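Side-chain contacts in predicted ATPase involved in replication control, Cdc46/Mcm family (Methanopyrus kandleri AV19, PDB 3F8T), which probably binds ATP and single-stranded DNA and, as in other MCM family members, may act as a helicase in DNA replication: residues T416-A419 / R420-L423; L81-L84 / V85-V88; E192-E195 / F196-A200. The protein carries 2 engineered substitutions. One frame throughout, in Å; residues are numbered along the deposited sequence.

Contact 1 of 3, residues T416-A419 / R420-L423; sequences TEEA and RKRL
Glu-417 meets Arg-420 and Lys-421 with the two oxygens of one carboxylate, at the first turn of helix 417-439. Lys-421 CB lies 3.8 Å from both Glu-417 O and Glu-418 O, and Lys-421 CG comes within 3.6 Å of Glu-417 O. CD and CE of Lys-421 then cross close to Glu-417 OE1, each 3.0 Å from it, with CD also beside Glu-418 OE2. At the end Lys-421 NZ donates to Glu-417 OE1 at 2.6 Å, arriving from above the carboxylate plane (50° out of it), and keeps a long ion pair with Glu-418 OE2 at 3.7 Å. The other oxygen, Glu-417 OE2, forms a salt bridge with Arg-420 NH2 at 2.5 Å, the carboxylate and guanidinium planes being 72° apart. Arg-420 reaches it by turning about its CG-CD bond (chi3 71°), while its NH1 pairs with Glu-424. On the buried side Ala-419 packs on Val-476 of helix 473-489 and Leu-423 on helix 449-465. Thr-416 OG1 accepts from Ala-419 N at 3.2 Å, and Thr-416 O from Arg-420 N. Together these features are those of an N-capped helix start with an i to i+3 and i to i+4 salt-bridge network, here in the AAA-lid region.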
loop_
_atom_site.group_PDB
_atom_site.type_symbol
_atom_site.label_atom_id
_atom_site.label_comp_id
_atom_site.label_asym_id
_atom_site.label_seq_id
_atom_site.Cartn_x
_atom_site.Cartn_y
_atom_site.Cartn_z
ATOM N N THR A 416 -0.674 -25.125 -10.124
ATOM C CA THR A 416 -1.084 -26.176 -11.048
ATOM C C THR A 416 -0.996 -27.510 -10.318
ATOM O O THR A 416 -0.352 -27.627 -9.263
ATOM C CB THR A 416 -0.222 -26.264 -12.332
ATOM O OG1 THR A 416 1.099 -26.732 -12.019
ATOM C CG2 THR A 416 -0.158 -24.929 -13.065
ATOM N N GLU A 417 -1.657 -28.512 -10.893
ATOM C CA GLU A 417 -1.649 -29.852 -10.340
ATOM C C GLU A 417 -0.216 -30.338 -10.118
ATOM O O GLU A 417 0.115 -30.791 -9.024
ATOM C CB GLU A 417 -2.428 -30.805 -11.261
ATOM C CG GLU A 417 -3.158 -31.878 -10.517
ATOM C CD GLU A 417 -2.219 -32.740 -9.726
ATOM O OE1 GLU A 417 -1.224 -33.211 -10.325
ATOM O OE2 GLU A 417 -2.454 -32.931 -8.514
ATOM N N GLU A 418 0.627 -30.227 -11.138
ATOM C CA GLU A 418 2.018 -30.668 -11.031
ATOM C C GLU A 418 2.863 -29.856 -10.036
ATOM O O GLU A 418 3.795 -30.398 -9.430
ATOM C CB GLU A 418 2.697 -30.741 -12.402
ATOM C CG GLU A 418 2.134 -31.866 -13.307
ATOM C CD GLU A 418 2.043 -33.232 -12.603
ATOM O OE1 GLU A 418 3.096 -33.887 -12.393
ATOM O OE2 GLU A 418 0.911 -33.659 -12.262
ATOM N N ALA A 419 2.533 -28.571 -9.872
ATOM C CA ALA A 419 3.189 -27.725 -8.868
ATOM C C ALA A 419 2.799 -28.165 -7.459
ATOM O O ALA A 419 3.631 -28.169 -6.547
ATOM C CB ALA A 419 2.821 -26.260 -9.070
ATOM N N ARG A 420 1.520 -28.491 -7.281
ATOM C CA ARG A 420 1.033 -28.985 -5.992
ATOM C C ARG A 420 1.740 -30.283 -5.628
ATOM O O ARG A 420 2.164 -30.465 -4.481
ATOM C CB ARG A 420 -0.481 -29.183 -6.003
ATOM C CG ARG A 420 -1.004 -29.720 -4.687
ATOM C CD ARG A 420 -2.506 -29.773 -4.646
ATOM N NE ARG A 420 -3.084 -30.804 -5.505
ATOM C CZ ARG A 420 -2.886 -32.117 -5.379
ATOM N NH1 ARG A 420 -2.078 -32.603 -4.446
ATOM N NH2 ARG A 420 -3.489 -32.951 -6.215
ATOM N N LYS A 421 1.896 -31.168 -6.610
ATOM C CA LYS A 421 2.617 -32.426 -6.378
ATOM C C LYS A 421 4.089 -32.183 -6.041
ATOM O O LYS A 421 4.635 -32.818 -5.126
ATOM C CB LYS A 421 2.457 -33.384 -7.562
ATOM C CG LYS A 421 1.065 -33.983 -7.617
ATOM C CD LYS A 421 0.848 -34.821 -8.871
ATOM C CE LYS A 421 -0.430 -35.641 -8.743
ATOM N NZ LYS A 421 -1.123 -35.833 -10.056
ATOM N N ARG A 422 4.708 -31.247 -6.757
ATOM C CA ARG A 422 6.099 -30.875 -6.524
ATOM C C ARG A 422 6.284 -30.343 -5.094
ATOM O O ARG A 422 7.275 -30.654 -4.419
ATOM C CB ARG A 422 6.552 -29.838 -7.564
ATOM C CG ARG A 422 8.001 -29.390 -7.422
ATOM C CD ARG A 422 8.991 -30.390 -8.022
ATOM N NE ARG A 422 9.381 -29.945 -9.356
ATOM C CZ ARG A 422 10.552 -30.194 -9.936
ATOM N NH1 ARG A 422 11.484 -30.902 -9.305
ATOM N NH2 ARG A 422 10.791 -29.720 -11.152
ATOM N N LEU A 423 5.305 -29.565 -4.640
ATOM C CA LEU A 423 5.345 -28.947 -3.319
ATOM C C LEU A 423 5.170 -30.002 -2.223
ATOM O O LEU A 423 5.923 -30.031 -1.246
ATOM C CB LEU A 423 4.258 -27.880 -3.208
ATOM C CG LEU A 423 4.026 -27.230 -1.844
ATOM C CD1 LEU A 423 5.250 -26.487 -1.362
ATOM C CD2 LEU A 423 2.829 -26.298 -1.912
#

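Contact 2 of 3, residues L81-L84 / V85-V88; sequences LREL and VRTV
The last turns of helix 74-88, in the archaeal Mcm-like N-terminal region, hold this contact, where Glu-83 meets Arg-86 and Thr-87 one turn on. The evidence for a continuous alpha-helix is the i to i+4 bonding: Val-85 N donates to Leu-81 O and Arg-86 N to Arg-82 O, whereas the closing bond from Val-88 N to Leu-84 O is weak at 3.5 Å. Leu-81 is buried against Leu-33 and Ile-36 of helix 30-37, and Leu-84 touches Val-22 of helix 19-25. Val-85 straddles two carbonyls: CG1 lies 3.2 Å from Leu-81 O and CG2 is equally near Arg-82 O, while the side chain also packs on Pro-94. On the more open side, Glu-83 OE1 sits over one face of the Arg-86 guanidinium, 4.0 Å from Arg-86 NE, with the two planes turned 64° apart. Since no N-H points at the oxygen, the attraction is a long one between charges. Glu-83 OE2 has a further weak ion pair with Arg-25, and Arg-82 turns its NH1 to Glu-78. Thr-87 places OG1 beside its own backbone N (chi1 -47°), which lets both groups grip the same acceptor: Glu-83 O receives Thr-87 N at 3.1 Å and Thr-87 OG1 at 3.0 Å, from opposite faces of its carbonyl plane.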
loop_
_atom_site.group_PDB
_atom_site.type_symbol
_atom_site.label_atom_id
_atom_site.label_comp_id
_atom_site.label_asym_id
_atom_site.label_seq_id
_atom_site.Cartn_x
_atom_site.Cartn_y
_atom_site.Cartn_z
ATOM N N LEU A 81 -24.817 27.045 -8.246
ATOM C CA LEU A 81 -25.498 25.814 -8.630
ATOM C C LEU A 81 -26.399 25.309 -7.511
ATOM O O LEU A 81 -27.540 24.959 -7.758
ATOM C CB LEU A 81 -24.482 24.752 -9.081
ATOM C CG LEU A 81 -23.639 25.146 -10.301
ATOM C CD1 LEU A 81 -22.719 24.009 -10.744
ATOM C CD2 LEU A 81 -24.535 25.606 -11.470
ATOM N N ARG A 82 -25.905 25.299 -6.272
ATOM C CA ARG A 82 -26.760 24.933 -5.138
ATOM C C ARG A 82 -28.033 25.793 -5.086
ATOM O O ARG A 82 -29.137 25.280 -4.846
ATOM C CB ARG A 82 -25.993 25.018 -3.813
ATOM C CG ARG A 82 -25.125 23.785 -3.525
ATOM C CD ARG A 82 -24.705 23.691 -2.057
ATOM N NE ARG A 82 -23.447 24.391 -1.819
ATOM C CZ ARG A 82 -23.341 25.612 -1.296
ATOM N NH1 ARG A 82 -22.140 26.165 -1.129
ATOM N NH2 ARG A 82 -24.430 26.282 -0.925
ATOM N N GLU A 83 -27.873 27.095 -5.330
ATOM C CA GLU A 83 -29.005 28.029 -5.354
ATOM C C GLU A 83 -30.014 27.686 -6.461
ATOM O O GLU A 83 -31.219 27.648 -6.216
ATOM C CB GLU A 83 -28.505 29.484 -5.449
ATOM C CG GLU A 83 -29.594 30.554 -5.524
ATOM C CD GLU A 83 -30.611 30.479 -4.387
ATOM O OE1 GLU A 83 -30.265 30.033 -3.267
ATOM O OE2 GLU A 83 -31.767 30.877 -4.623
ATOM N N LEU A 84 -29.519 27.429 -7.668
ATOM C CA LEU A 84 -30.369 26.940 -8.762
ATOM C C LEU A 84 -31.155 25.685 -8.382
ATOM O O LEU A 84 -32.345 25.593 -8.668
ATOM C CB LEU A 84 -29.545 26.654 -10.021
ATOM C CG LEU A 84 -29.070 27.806 -10.908
ATOM C CD1 LEU A 84 -28.160 27.264 -11.992
ATOM C CD2 LEU A 84 -30.225 28.587 -11.516
ATOM N N VAL A 85 -30.500 24.714 -7.749
ATOM C CA VAL A 85 -31.203 23.484 -7.363
ATOM C C VAL A 85 -32.164 23.711 -6.188
ATOM O O VAL A 85 -33.171 23.011 -6.071
ATOM C CB VAL A 85 -30.254 22.264 -7.118
ATOM C CG1 VAL A 85 -29.121 22.244 -8.134
ATOM C CG2 VAL A 85 -29.708 22.247 -5.707
ATOM N N ARG A 86 -31.848 24.691 -5.338
ATOM C CA ARG A 86 -32.693 25.061 -4.195
ATOM C C ARG A 86 -34.036 25.592 -4.680
ATOM O O ARG A 86 -35.066 25.336 -4.065
ATOM C CB ARG A 86 -31.998 26.105 -3.305
ATOM C CG ARG A 86 -32.632 26.291 -1.927
ATOM C CD ARG A 86 -32.028 27.461 -1.163
ATOM N NE ARG A 86 -30.721 27.140 -0.583
ATOM C CZ ARG A 86 -30.125 27.843 0.382
ATOM N NH1 ARG A 86 -30.708 28.925 0.895
ATOM N NH2 ARG A 86 -28.936 27.464 0.838
ATOM N N THR A 87 -34.009 26.324 -5.792
ATOM C CA THR A 87 -35.221 26.815 -6.446
ATOM C C THR A 87 -36.112 25.660 -6.917
ATOM O O THR A 87 -37.326 25.692 -6.731
ATOM C CB THR A 87 -34.868 27.728 -7.637
ATOM O OG1 THR A 87 -33.868 28.671 -7.235
ATOM C CG2 THR A 87 -36.088 28.486 -8.122
ATOM N N VAL A 88 -35.501 24.637 -7.512
ATOM C CA VAL A 88 -36.231 23.469 -8.023
ATOM C C VAL A 88 -36.678 22.542 -6.886
ATOM O O VAL A 88 -37.754 21.944 -6.951
ATOM C CB VAL A 88 -35.395 22.685 -9.086
ATOM C CG1 VAL A 88 -36.158 21.476 -9.622
ATOM C CG2 VAL A 88 -34.994 23.601 -10.236
#

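Contact 3 of 3, residues E192-E195 / F196-A200; sequences ELEE and FRELA
Four consecutive i to i+4 bonds, from Phe-196 N to Glu-192 O through Leu-199 N to Glu-195 O, all 2.9 to 3.0 Å long and close to straight at the hydrogen, define regular alpha-helix across residues 192-199. This is helix 190-201, within the MCM P-loop region, which lies against helix 396-409 and presents one apolar face to it. Phe-196 carries the contact. Its CG stands beside the backbone N (chi1 -73°), directing the ring back toward the preceding turn, where the carbonyl carbon of Glu-192 lies over one face and Glu-192 O is 3.5 Å from Phe-196 CG. Farther along the ring, the extended Glu-192 side chain crosses the CE1-CZ end of the ring obliquely: Glu-192 CG is 3.7 Å from Phe-196 CE1, and Glu-192 OE2 is 3.4 Å from Phe-196 CZ. The carboxylate is inclined 48° to the ring, so the two groups meet at a slant, without stacking. A salt bridge from Glu-192 OE2 to Arg-401 NE ties the acid end to helix 396-409, and the Phe-196 ring also meets that of Tyr-405, the two planes inclined to each other. Leu-199 extends the apolar face by packing on Tyr-402. Two exposed acids, Glu-194 and Glu-198, meet on another side of the helix. Glu-194, bent at its CB-CG bond, and Glu-198, extended beyond CG, converge from successive turns with their carboxylate planes 48° apart. Two like-charged carboxylates this close would probably be unfavourable. Beside this approach, Glu-198 CG lies 3.5 Å from Glu-194 OE2, and the oxygens themselves, Glu-194 OE2 and Glu-198 OE2, stand 2.8 Å apart.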
loop_
_atom_site.group_PDB
_atom_site.type_symbol
_atom_site.label_atom_id
_atom_site.label_comp_id
_atom_site.label_asym_id
_atom_site.label_seq_id
_atom_site.Cartn_x
_atom_site.Cartn_y
_atom_site.Cartn_z
ATOM N N GLU A 192 6.339 0.220 -23.250
ATOM C CA GLU A 192 6.656 -0.227 -21.891
ATOM C C GLU A 192 6.138 -1.648 -21.648
ATOM O O GLU A 192 6.837 -2.480 -21.084
ATOM C CB GLU A 192 6.112 0.730 -20.841
ATOM C CG GLU A 192 6.723 0.468 -19.469
ATOM C CD GLU A 192 6.175 1.342 -18.371
ATOM O OE1 GLU A 192 5.074 1.924 -18.522
ATOM O OE2 GLU A 192 6.854 1.419 -17.326
ATOM N N LEU A 193 4.914 -1.928 -22.088
ATOM C CA LEU A 193 4.388 -3.291 -22.031
ATOM C C LEU A 193 5.348 -4.293 -22.687
ATOM O O LEU A 193 5.569 -5.398 -22.170
ATOM C CB LEU A 193 2.996 -3.347 -22.669
ATOM C CG LEU A 193 2.101 -4.534 -22.347
ATOM C CD1 LEU A 193 1.935 -4.748 -20.830
ATOM C CD2 LEU A 193 0.746 -4.334 -23.025
ATOM N N GLU A 194 5.939 -3.891 -23.814
ATOM C CA GLU A 194 6.957 -4.692 -24.487
ATOM C C GLU A 194 8.198 -4.922 -23.609
ATOM O O GLU A 194 8.689 -6.044 -23.535
ATOM C CB GLU A 194 7.329 -4.074 -25.853
ATOM C CG GLU A 194 8.322 -4.885 -26.714
ATOM C CD GLU A 194 7.978 -6.382 -26.867
ATOM O OE1 GLU A 194 6.784 -6.743 -27.017
ATOM O OE2 GLU A 194 8.923 -7.206 -26.844
ATOM N N GLU A 195 8.686 -3.871 -22.940
ATOM C CA GLU A 195 9.811 -4.015 -22.001
ATOM C C GLU A 195 9.454 -5.017 -20.908
ATOM O O GLU A 195 10.259 -5.878 -20.564
ATOM C CB GLU A 195 10.175 -2.691 -21.322
ATOM C CG GLU A 195 10.651 -1.562 -22.221
ATOM C CD GLU A 195 11.176 -0.385 -21.392
ATOM O OE1 GLU A 195 12.323 -0.456 -20.888
ATOM O OE2 GLU A 195 10.429 0.600 -21.220
ATOM N N PHE A 196 8.246 -4.883 -20.364
ATOM C CA PHE A 196 7.743 -5.784 -19.313
ATOM C C PHE A 196 7.770 -7.228 -19.794
ATOM O O PHE A 196 8.281 -8.106 -19.108
ATOM C CB PHE A 196 6.312 -5.399 -18.906
ATOM C CG PHE A 196 6.197 -4.136 -18.071
ATOM C CD1 PHE A 196 7.302 -3.343 -17.759
ATOM C CD2 PHE A 196 4.940 -3.727 -17.623
ATOM C CE1 PHE A 196 7.156 -2.193 -16.994
ATOM C CE2 PHE A 196 4.772 -2.566 -16.876
ATOM C CZ PHE A 196 5.881 -1.793 -16.555
ATOM N N ARG A 197 7.227 -7.480 -20.989
ATOM C CA ARG A 197 7.189 -8.843 -21.505
ATOM C C ARG A 197 8.589 -9.411 -21.692
ATOM O O ARG A 197 8.829 -10.569 -21.369
ATOM C CB ARG A 197 6.372 -8.955 -22.796
ATOM C CG ARG A 197 6.238 -10.397 -23.312
ATOM C CD ARG A 197 5.648 -11.358 -22.249
ATOM N NE ARG A 197 4.383 -10.888 -21.675
ATOM C CZ ARG A 197 3.809 -11.420 -20.596
ATOM N NH1 ARG A 197 4.391 -12.438 -19.976
ATOM N NH2 ARG A 197 2.659 -10.937 -20.133
ATOM N N GLU A 198 9.516 -8.583 -22.174
ATOM C CA GLU A 198 10.912 -9.000 -22.303
ATOM C C GLU A 198 11.541 -9.344 -20.959
ATOM O O GLU A 198 12.236 -10.351 -20.842
ATOM C CB GLU A 198 11.732 -7.934 -23.026
ATOM C CG GLU A 198 11.453 -7.909 -24.538
ATOM C CD GLU A 198 12.063 -6.701 -25.213
ATOM O OE1 GLU A 198 13.192 -6.322 -24.835
ATOM O OE2 GLU A 198 11.413 -6.135 -26.119
ATOM N N LEU A 199 11.280 -8.522 -19.947
ATOM C CA LEU A 199 11.802 -8.792 -18.601
ATOM C C LEU A 199 11.255 -10.124 -18.087
ATOM O O LEU A 199 12.023 -10.987 -17.648
ATOM C CB LEU A 199 11.486 -7.627 -17.641
ATOM C CG LEU A 199 12.056 -7.637 -16.213
ATOM C CD1 LEU A 199 13.536 -7.987 -16.199
ATOM C CD2 LEU A 199 11.815 -6.290 -15.524
ATOM N N ALA A 200 9.940 -10.308 -18.177
ATOM C CA ALA A 200 9.287 -11.573 -17.789
ATOM C C ALA A 200 9.885 -12.834 -18.423
ATOM O O ALA A 200 10.033 -13.863 -17.761
ATOM C CB ALA A 200 7.801 -11.506 -18.072
#

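In the fold
From the N terminus the chain passes contact 2, then contact 3, then contact 1. Each joins two adjoining segments within one helix, so none closes a long loop and they neither nest nor cross. Contact 2 ends helix 74-88, which packs on helices 19-25 and 30-37 in the N-terminal region. Farther along the chain, contact 3 lies on helix 190-201, bound to helix 396-409. Contact 1 starts helix 417-439, which packs on helices 449-465 and 473-489. Contacts 1 and 2 lie on opposite sides of the chain's centre, their own centres 64 Å apart; contacts 1 and 3 have centres 27 Å apart and do not touch.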